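Rab3 interacting molecule variant 2 (Drosophila melanogaster, PDB 4TS6) probably helps organise neurotransmitter release at presynaptic active zones, this part of it being its C2A domain. Local coordinates at residues S36-G41 with L98-R103; C31-S36 with A126-L131. All coordinates share one frame; numbering follows the deposited sequence.

How the interactions relate
Both interactions lie in one C2 domain and share Ser-36, where the chain leaves the sandwich core for a loop at its end. Their centres are 16 Å apart. Interaction 2 links strands 24-33 and 123-130, second neighbours in one sheet, and the residues just after them; interaction 1, nested along the chain inside the loop that interaction 2 closes, ties loop 36-41 to strand 93-100 of the other sheet. Leu-98 bridges them physically: its CD2 lies 3.7 Å from CD1 of Leu-131 and 4.1 Å from CD2 of Leu-35. Interaction 1 occupies the end where calcium-binding relatives such as synaptotagmin hold their ions; interaction 2 supplies core and outer-face packing deeper in the sandwich.

Interaction 1: residues S36-G41 with L98-R103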
ATOM      1  N   SER A  36      10.884  -3.735  11.138  1.00 36.97           N
ATOM      2  CA  SER A  36      11.845  -4.547  11.863  1.00 41.55           C
ATOM      3  C   SER A  36      12.962  -4.990  10.928  1.00 36.82           C
ATOM      4  O   SER A  36      12.798  -4.991   9.701  1.00 37.08           O
ATOM      5  CB  SER A  36      11.149  -5.795  12.387  1.00 49.37           C
ATOM      6  OG  SER A  36      10.518  -6.472  11.311  1.00 49.76           O
ATOM      7  N   LEU A  37      14.089  -5.372  11.512  1.00 36.23           N
ATOM      8  CA  LEU A  37      15.116  -6.100  10.774  1.00 46.11           C
ATOM      9  C   LEU A  37      14.669  -7.554  10.634  1.00 43.64           C
ATOM     10  O   LEU A  37      13.721  -7.991  11.293  1.00 48.78           O
ATOM     11  CB  LEU A  37      16.444  -6.050  11.523  1.00 45.18           C
ATOM     12  CG  LEU A  37      17.013  -4.679  11.883  1.00 50.17           C
ATOM     13  CD1 LEU A  37      18.164  -4.817  12.879  1.00 50.32           C
ATOM     14  CD2 LEU A  37      17.475  -3.960  10.630  1.00 48.45           C
ATOM     15  N   ARG A  38      15.341  -8.308   9.775  1.00 41.70           N
ATOM     16  CA  ARG A  38      15.124  -9.746   9.740  1.00 46.68           C
ATOM     17  C   ARG A  38      15.788 -10.363  10.971  1.00 49.61           C
ATOM     18  O   ARG A  38      16.600  -9.712  11.628  1.00 52.64           O
ATOM     19  CB  ARG A  38      15.718 -10.340   8.467  1.00 41.74           C
ATOM     20  CG  ARG A  38      15.119  -9.790   7.184  1.00 34.47           C
ATOM     21  CD  ARG A  38      15.775 -10.460   5.981  1.00 44.70           C
ATOM     22  NE  ARG A  38      15.188 -10.019   4.722  1.00 52.87           N
ATOM     23  CZ  ARG A  38      15.759 -10.193   3.534  1.00 54.95           C
ATOM     24  NH1 ARG A  38      15.150  -9.762   2.435  1.00 38.59           N
ATOM     25  NH2 ARG A  38      16.941 -10.792   3.441  1.00 54.49           N
ATOM     26  N   GLN A  39      15.435 -11.607  11.285  1.00 56.40           N
ATOM     27  CA  GLN A  39      16.038 -12.335  12.398  1.00 56.89           C
ATOM     28  C   GLN A  39      17.545 -12.358  12.237  1.00 59.85           C
ATOM     29  O   GLN A  39      18.289 -12.184  13.202  1.00 66.50           O
ATOM     30  CB  GLN A  39      15.548 -13.776  12.399  1.00 64.63           C
ATOM     31  CG  GLN A  39      14.124 -13.943  11.930  1.00 72.58           C
ATOM     32  CD  GLN A  39      13.148 -13.988  13.079  1.00 82.63           C
ATOM     33  OE1 GLN A  39      13.421 -13.466  14.162  1.00 84.31           O
ATOM     34  NE2 GLN A  39      12.004 -14.626  12.856  1.00 85.88           N
ATOM     35  N   SER A  40      17.977 -12.579  10.998  1.00 60.69           N
ATOM     36  CA  SER A  40      19.390 -12.578  10.639  1.00 62.78           C
ATOM     37  C   SER A  40      20.071 -11.306  11.116  1.00 61.09           C
ATOM     38  O   SER A  40      21.241 -11.324  11.486  1.00 57.68           O
ATOM     39  CB  SER A  40      19.550 -12.707   9.122  1.00 63.80           C
ATOM     40  OG  SER A  40      18.833 -11.690   8.444  1.00 60.43           O
ATOM     41  N   GLY A  41      19.322 -10.205  11.117  1.00 58.26           N
ATOM     42  CA  GLY A  41      19.864  -8.909  11.487  1.00 58.50           C
ATOM     43  C   GLY A  41      20.038  -8.070  10.237  1.00 55.43           C
ATOM     44  O   GLY A  41      20.355  -6.879  10.294  1.00 51.36           O
ATOM     45  N   LEU A  98       2.731  -4.934   2.642  1.00 19.18           N
ATOM     46  CA  LEU A  98       4.185  -4.822   2.522  1.00 24.13           C
ATOM     47  C   LEU A  98       4.828  -6.198   2.562  1.00 20.33           C
ATOM     48  O   LEU A  98       4.470  -7.034   3.397  1.00 21.98           O
ATOM     49  CB  LEU A  98       4.778  -3.971   3.653  1.00 25.19           C
ATOM     50  CG  LEU A  98       5.067  -2.509   3.324  1.00 40.10           C
ATOM     51  CD1 LEU A  98       3.832  -1.872   2.772  1.00 34.47           C
ATOM     52  CD2 LEU A  98       5.537  -1.742   4.549  1.00 46.10           C
ATOM     53  N   TRP A  99       5.823  -6.384   1.700  1.00 19.54           N
ATOM     54  CA  TRP A  99       6.512  -7.650   1.523  1.00 20.15           C
ATOM     55  C   TRP A  99       8.007  -7.418   1.537  1.00 25.24           C
ATOM     56  O   TRP A  99       8.466  -6.355   1.126  1.00 22.40           O
ATOM     57  CB  TRP A  99       6.126  -8.222   0.175  1.00 17.60           C
ATOM     58  CG  TRP A  99       4.659  -8.530   0.077  1.00 17.45           C
ATOM     59  CD1 TRP A  99       3.666  -7.716  -0.396  1.00 22.44           C
ATOM     60  CD2 TRP A  99       4.030  -9.741   0.490  1.00 23.05           C
ATOM     61  NE1 TRP A  99       2.454  -8.365  -0.308  1.00 25.80           N
ATOM     62  CE2 TRP A  99       2.651  -9.608   0.241  1.00 19.14           C
ATOM     63  CE3 TRP A  99       4.503 -10.939   1.042  1.00 19.86           C
ATOM     64  CZ2 TRP A  99       1.737 -10.629   0.522  1.00 27.84           C
ATOM     65  CZ3 TRP A  99       3.594 -11.946   1.326  1.00 28.87           C
ATOM     66  CH2 TRP A  99       2.232 -11.786   1.065  1.00 28.35           C
ATOM     67  N   ASP A 100       8.759  -8.414   1.997  1.00 21.97           N
ATOM     68  CA  ASP A 100      10.212  -8.314   2.083  1.00 21.30           C
ATOM     69  C   ASP A 100      10.717  -9.157   0.937  1.00 30.16           C
ATOM     70  O   ASP A 100      10.495 -10.360   0.915  1.00 22.65           O
ATOM     71  CB  ASP A 100      10.690  -8.866   3.422  1.00 22.57           C
ATOM     72  CG  ASP A 100      12.190  -8.740   3.617  1.00 25.38           C
ATOM     73  OD1 ASP A 100      12.864  -8.066   2.803  1.00 30.18           O
ATOM     74  OD2 ASP A 100      12.715  -9.320   4.595  1.00 28.67           O
ATOM     75  N   TYR A 101      11.318  -8.523  -0.061  1.00 23.11           N
ATOM     76  CA  TYR A 101      11.820  -9.271  -1.207  1.00 26.42           C
ATOM     77  C   TYR A 101      13.002 -10.162  -0.823  1.00 30.78           C
ATOM     78  O   TYR A 101      14.044  -9.682  -0.349  1.00 27.43           O
ATOM     79  CB  TYR A 101      12.192  -8.324  -2.345  1.00 24.89           C
ATOM     80  CG  TYR A 101      12.950  -8.979  -3.469  1.00 25.58           C
ATOM     81  CD1 TYR A 101      12.311  -9.819  -4.366  1.00 35.61           C
ATOM     82  CD2 TYR A 101      14.300  -8.739  -3.647  1.00 30.59           C
ATOM     83  CE1 TYR A 101      13.010 -10.422  -5.410  1.00 39.36           C
ATOM     84  CE2 TYR A 101      15.003  -9.329  -4.682  1.00 44.67           C
ATOM     85  CZ  TYR A 101      14.351 -10.169  -5.559  1.00 41.19           C
ATOM     86  OH  TYR A 101      15.052 -10.749  -6.587  1.00 40.45           O
ATOM     87  N   VAL A 102      12.810 -11.468  -1.010  1.00 26.39           N
ATOM     88  CA  VAL A 102      13.836 -12.467  -0.745  1.00 26.18           C
ATOM     89  C   VAL A 102      14.272 -13.024  -2.096  1.00 31.80           C
ATOM     90  O   VAL A 102      13.452 -13.553  -2.837  1.00 26.59           O
ATOM     91  CB  VAL A 102      13.293 -13.596   0.155  1.00 27.33           C
ATOM     92  CG1 VAL A 102      14.364 -14.662   0.366  1.00 31.61           C
ATOM     93  CG2 VAL A 102      12.809 -13.007   1.509  1.00 28.50           C
ATOM     94  N   ARG A 103      15.549 -12.872  -2.437  1.00 28.60           N
ATOM     95  CA  ARG A 103      15.962 -13.136  -3.810  1.00 31.52           C
ATOM     96  C   ARG A 103      15.819 -14.609  -4.192  1.00 37.55           C
ATOM     97  O   ARG A 103      15.400 -14.917  -5.309  1.00 30.82           O
ATOM     98  CB  ARG A 103      17.400 -12.648  -4.060  1.00 37.43           C
ATOM     99  CG  ARG A 103      17.940 -13.000  -5.446  1.00 41.75           C
ATOM    100  CD  ARG A 103      19.366 -12.463  -5.665  1.00 46.49           C
ATOM    101  NE  ARG A 103      19.432 -11.009  -5.547  1.00 56.59           N
ATOM    102  CZ  ARG A 103      19.064 -10.168  -6.511  1.00 60.16           C
ATOM    103  NH1 ARG A 103      18.606 -10.638  -7.664  1.00 60.34           N
ATOM    104  NH2 ARG A 103      19.152  -8.859  -6.326  1.00 61.64           N
TER
HETATM  105  O   HOH W   1      17.333 -11.695   0.284  1.00 45.47           O
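Arg-38 and Asp-100 form a salt bridge between loop 36-41 and strand 93-100, at the end of the C2 beta-sandwich that holds the metal site in calcium-binding relatives. The ionic part is a two-point, side-on grip. NE of Arg-38 meets OD2 of Asp-100 at 2.6 Å on its syn side, while NH1 of Arg-38 reaches OD1 of Asp-100 at 2.9 Å. Both oxygens lie near the guanidinium plane, but the two flat groups are turned 45° apart, and OD1 is therefore approached from above the carboxylate plane. Extended from CG to NE, the arginine chain spans the gap between backbones whose CA atoms, in Arg-38 and Asp-100, stay 9.2 Å apart. The backbone N of Asn-45 also binds OD1, which helps fix the carboxylate. Asp-100 matches a position that is usually a metal ligand in calcium-binding C2 domains; its pairing with a guanidinium is consistent with a positive charge standing in for the ion. A methionine in place of Arg-38 would probably leave the buried Asp-100 carboxylate without its main counter-charge.

Packing beyond the ion pair is slight: CG2 of Val-102 lies over one guanidinium face, 4.1 Å from NH1 of Arg-38. Within the loop, N of Gly-41 donates to O of Arg-38 at 2.8 Å. A water accepts weakly from NH2 of Arg-38, at 3.3 Å, and from N of Arg-103.

Interaction 2: residues C31-S36 with A126-L131; sequences CATGLS and AEWYQL
Trp-128 reaches across the sheet to Cys-31 and Thr-33, bringing the CZ3 and CH2 atoms of its six-membered ring against both side chains, each of which approaches the ring obliquely. Strands 24-33 and 123-130 do not pair directly, since strand 11-19 runs between them; backbone bonds from Cys-31 to Gln-13 and from Tyr-129 to Leu-12 document that spacing. The indole spans the intervening strand over Gln-13. Its CG is anti to the carbonyl carbon (chi1 -70°), and the ring is turned so that CZ3 and CH2 lead.

SG of Cys-31 comes within 3.6 Å of CH2 of Trp-128. It lies 4.7 Å from the centroid of the six-membered ring and 59° off the ring normal, an oblique sulfur-aromatic contact rather than a stack. The Thr-33 side chain crosses that of Trp-128 at about a right angle: with OG1 anti to the backbone N (chi1 -165°), the methyl is the branch that touches, CG2 of Thr-33 lying 3.6 Å from CZ3 of Trp-128.

Beyond the strand ends, Leu-35 and Leu-131 make a separate contact on the inner face. One methyl of each does the touching, CD2 of Leu-35 and CD1 of Leu-131 at 3.6 Å, and both leucines also pack on Leu-98 of the opposing sheet. Dispersion forces therefore carry this contact on two faces: Trp-128 against Cys-31 and Thr-33 on the outer, a leucine cluster on the inner. An inner face packed on the opposing sheet and an outer face bearing an exposed aromatic are what a beta-sandwich such as the C2 domain provides.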
ATOM      1  N   CYS A  31       6.027   6.387   1.736  1.00 26.66           N
ATOM      2  CA  CYS A  31       7.133   5.689   2.377  1.00 26.38           C
ATOM      3  C   CYS A  31       6.591   4.835   3.499  1.00 29.87           C
ATOM      4  O   CYS A  31       5.389   4.860   3.785  1.00 34.74           O
ATOM      5  CB  CYS A  31       8.125   6.698   2.961  1.00 30.87           C
ATOM      6  SG  CYS A  31       7.514   7.553   4.434  1.00 40.28           S
ATOM      7  N   ALA A  32       7.485   4.085   4.133  1.00 26.03           N
ATOM      8  CA  ALA A  32       7.161   3.336   5.337  1.00 27.41           C
ATOM      9  C   ALA A  32       8.312   3.564   6.278  1.00 33.08           C
ATOM     10  O   ALA A  32       9.410   3.871   5.832  1.00 36.61           O
ATOM     11  CB  ALA A  32       7.018   1.848   5.028  1.00 26.24           C
ATOM     12  N   THR A  33       8.074   3.410   7.575  1.00 33.94           N
ATOM     13  CA  THR A  33       9.111   3.677   8.558  1.00 36.01           C
ATOM     14  C   THR A  33       8.996   2.691   9.716  1.00 32.15           C
ATOM     15  O   THR A  33       7.918   2.154   9.960  1.00 36.55           O
ATOM     16  CB  THR A  33       9.004   5.139   9.080  1.00 45.74           C
ATOM     17  OG1 THR A  33      10.207   5.503   9.761  1.00 54.03           O
ATOM     18  CG2 THR A  33       7.842   5.297  10.036  1.00 38.57           C
ATOM     19  N   GLY A  34      10.097   2.446  10.419  1.00 31.70           N
ATOM     20  CA  GLY A  34      10.060   1.651  11.636  1.00 32.79           C
ATOM     21  C   GLY A  34       9.899   0.155  11.428  1.00 31.79           C
ATOM     22  O   GLY A  34       9.526  -0.572  12.351  1.00 39.53           O
ATOM     23  N   LEU A  35      10.180  -0.323  10.223  1.00 31.39           N
ATOM     24  CA  LEU A  35      10.106  -1.758   9.972  1.00 30.76           C
ATOM     25  C   LEU A  35      11.170  -2.493  10.778  1.00 34.68           C
ATOM     26  O   LEU A  35      12.232  -1.946  11.074  1.00 40.53           O
ATOM     27  CB  LEU A  35      10.287  -2.051   8.487  1.00 32.19           C
ATOM     28  CG  LEU A  35       9.387  -1.247   7.550  1.00 37.92           C
ATOM     29  CD1 LEU A  35       9.632  -1.679   6.128  1.00 32.08           C
ATOM     30  CD2 LEU A  35       7.914  -1.382   7.922  1.00 31.76           C
ATOM     31  N   SER A  36      10.884  -3.735  11.138  1.00 36.97           N
ATOM     32  CA  SER A  36      11.845  -4.547  11.863  1.00 41.55           C
ATOM     33  C   SER A  36      12.962  -4.990  10.928  1.00 36.82           C
ATOM     34  O   SER A  36      12.798  -4.991   9.701  1.00 37.08           O
ATOM     35  CB  SER A  36      11.149  -5.795  12.387  1.00 49.37           C
ATOM     36  OG  SER A  36      10.518  -6.472  11.311  1.00 49.76           O
ATOM     37  N   ALA A 126      -1.663  13.338   3.250  1.00 32.69           N
ATOM     38  CA  ALA A 126      -0.783  12.265   3.698  1.00 40.32           C
ATOM     39  C   ALA A 126      -1.190  11.849   5.104  1.00 41.78           C
ATOM     40  O   ALA A 126      -1.391  12.697   5.966  1.00 33.17           O
ATOM     41  CB  ALA A 126       0.650  12.715   3.678  1.00 44.77           C
ATOM     42  N   GLU A 127      -1.346  10.550   5.324  1.00 29.58           N
ATOM     43  CA  GLU A 127      -1.725  10.038   6.636  1.00 35.69           C
ATOM     44  C   GLU A 127      -0.862   8.830   6.981  1.00 33.32           C
ATOM     45  O   GLU A 127      -0.364   8.167   6.088  1.00 31.84           O
ATOM     46  CB  GLU A 127      -3.194   9.621   6.632  1.00 42.41           C
ATOM     47  CG  GLU A 127      -4.177  10.759   6.421  1.00 57.60           C
ATOM     48  CD  GLU A 127      -5.618  10.306   6.592  1.00 79.00           C
ATOM     49  OE1 GLU A 127      -5.828   9.113   6.914  1.00 75.85           O
ATOM     50  OE2 GLU A 127      -6.535  11.142   6.408  1.00 90.88           O
ATOM     51  N   TRP A 128      -0.693   8.547   8.269  1.00 32.95           N
ATOM     52  CA  TRP A 128       0.092   7.396   8.690  1.00 31.53           C
ATOM     53  C   TRP A 128      -0.782   6.273   9.226  1.00 39.50           C
ATOM     54  O   TRP A 128      -1.689   6.505  10.022  1.00 36.49           O
ATOM     55  CB  TRP A 128       1.098   7.800   9.755  1.00 32.81           C
ATOM     56  CG  TRP A 128       2.202   8.660   9.241  1.00 33.49           C
ATOM     57  CD1 TRP A 128       2.223  10.031   9.183  1.00 35.42           C
ATOM     58  CD2 TRP A 128       3.467   8.218   8.737  1.00 36.42           C
ATOM     59  NE1 TRP A 128       3.422  10.458   8.659  1.00 35.79           N
ATOM     60  CE2 TRP A 128       4.208   9.366   8.394  1.00 32.24           C
ATOM     61  CE3 TRP A 128       4.046   6.955   8.543  1.00 39.24           C
ATOM     62  CZ2 TRP A 128       5.492   9.290   7.852  1.00 36.52           C
ATOM     63  CZ3 TRP A 128       5.329   6.881   8.015  1.00 34.52           C
ATOM     64  CH2 TRP A 128       6.036   8.040   7.675  1.00 36.59           C
ATOM     65  N   TYR A 129      -0.496   5.049   8.790  1.00 28.84           N
ATOM     66  CA  TYR A 129      -1.278   3.895   9.203  1.00 28.56           C
ATOM     67  C   TYR A 129      -0.388   2.821   9.797  1.00 34.54           C
ATOM     68  O   TYR A 129       0.636   2.450   9.212  1.00 26.26           O
ATOM     69  CB  TYR A 129      -2.008   3.316   7.997  1.00 26.09           C
ATOM     70  CG  TYR A 129      -2.993   4.274   7.377  1.00 31.66           C
ATOM     71  CD1 TYR A 129      -2.593   5.184   6.414  1.00 34.15           C
ATOM     72  CD2 TYR A 129      -4.324   4.264   7.755  1.00 42.66           C
ATOM     73  CE1 TYR A 129      -3.499   6.068   5.843  1.00 33.49           C
ATOM     74  CE2 TYR A 129      -5.232   5.132   7.191  1.00 46.75           C
ATOM     75  CZ  TYR A 129      -4.817   6.028   6.235  1.00 38.39           C
ATOM     76  OH  TYR A 129      -5.731   6.889   5.680  1.00 46.04           O
ATOM     77  N   GLN A 130      -0.801   2.308  10.948  1.00 28.08           N
ATOM     78  CA  GLN A 130      -0.051   1.274  11.647  1.00 27.87           C
ATOM     79  C   GLN A 130      -0.131  -0.009  10.833  1.00 26.88           C
ATOM     80  O   GLN A 130      -1.217  -0.406  10.419  1.00 27.67           O
ATOM     81  CB  GLN A 130      -0.675   1.043  13.020  1.00 43.66           C
ATOM     82  CG  GLN A 130       0.221   0.315  13.977  1.00 58.44           C
ATOM     83  CD  GLN A 130       1.459   1.122  14.308  1.00 68.37           C
ATOM     84  OE1 GLN A 130       1.407   2.351  14.406  1.00 69.17           O
ATOM     85  NE2 GLN A 130       2.586   0.438  14.467  1.00 70.74           N
ATOM     86  N   LEU A 131       1.003  -0.649  10.571  1.00 26.75           N
ATOM     87  CA  LEU A 131       0.956  -1.926   9.856  1.00 29.87           C
ATOM     88  C   LEU A 131       0.310  -2.957  10.781  1.00 31.59           C
ATOM     89  O   LEU A 131       0.556  -2.949  11.990  1.00 31.90           O
ATOM     90  CB  LEU A 131       2.358  -2.385   9.448  1.00 29.82           C
ATOM     91  CG  LEU A 131       3.026  -1.637   8.293  1.00 36.72           C
ATOM     92  CD1 LEU A 131       4.417  -2.196   8.018  1.00 35.25           C
ATOM     93  CD2 LEU A 131       2.197  -1.743   7.041  1.00 29.76           C
TER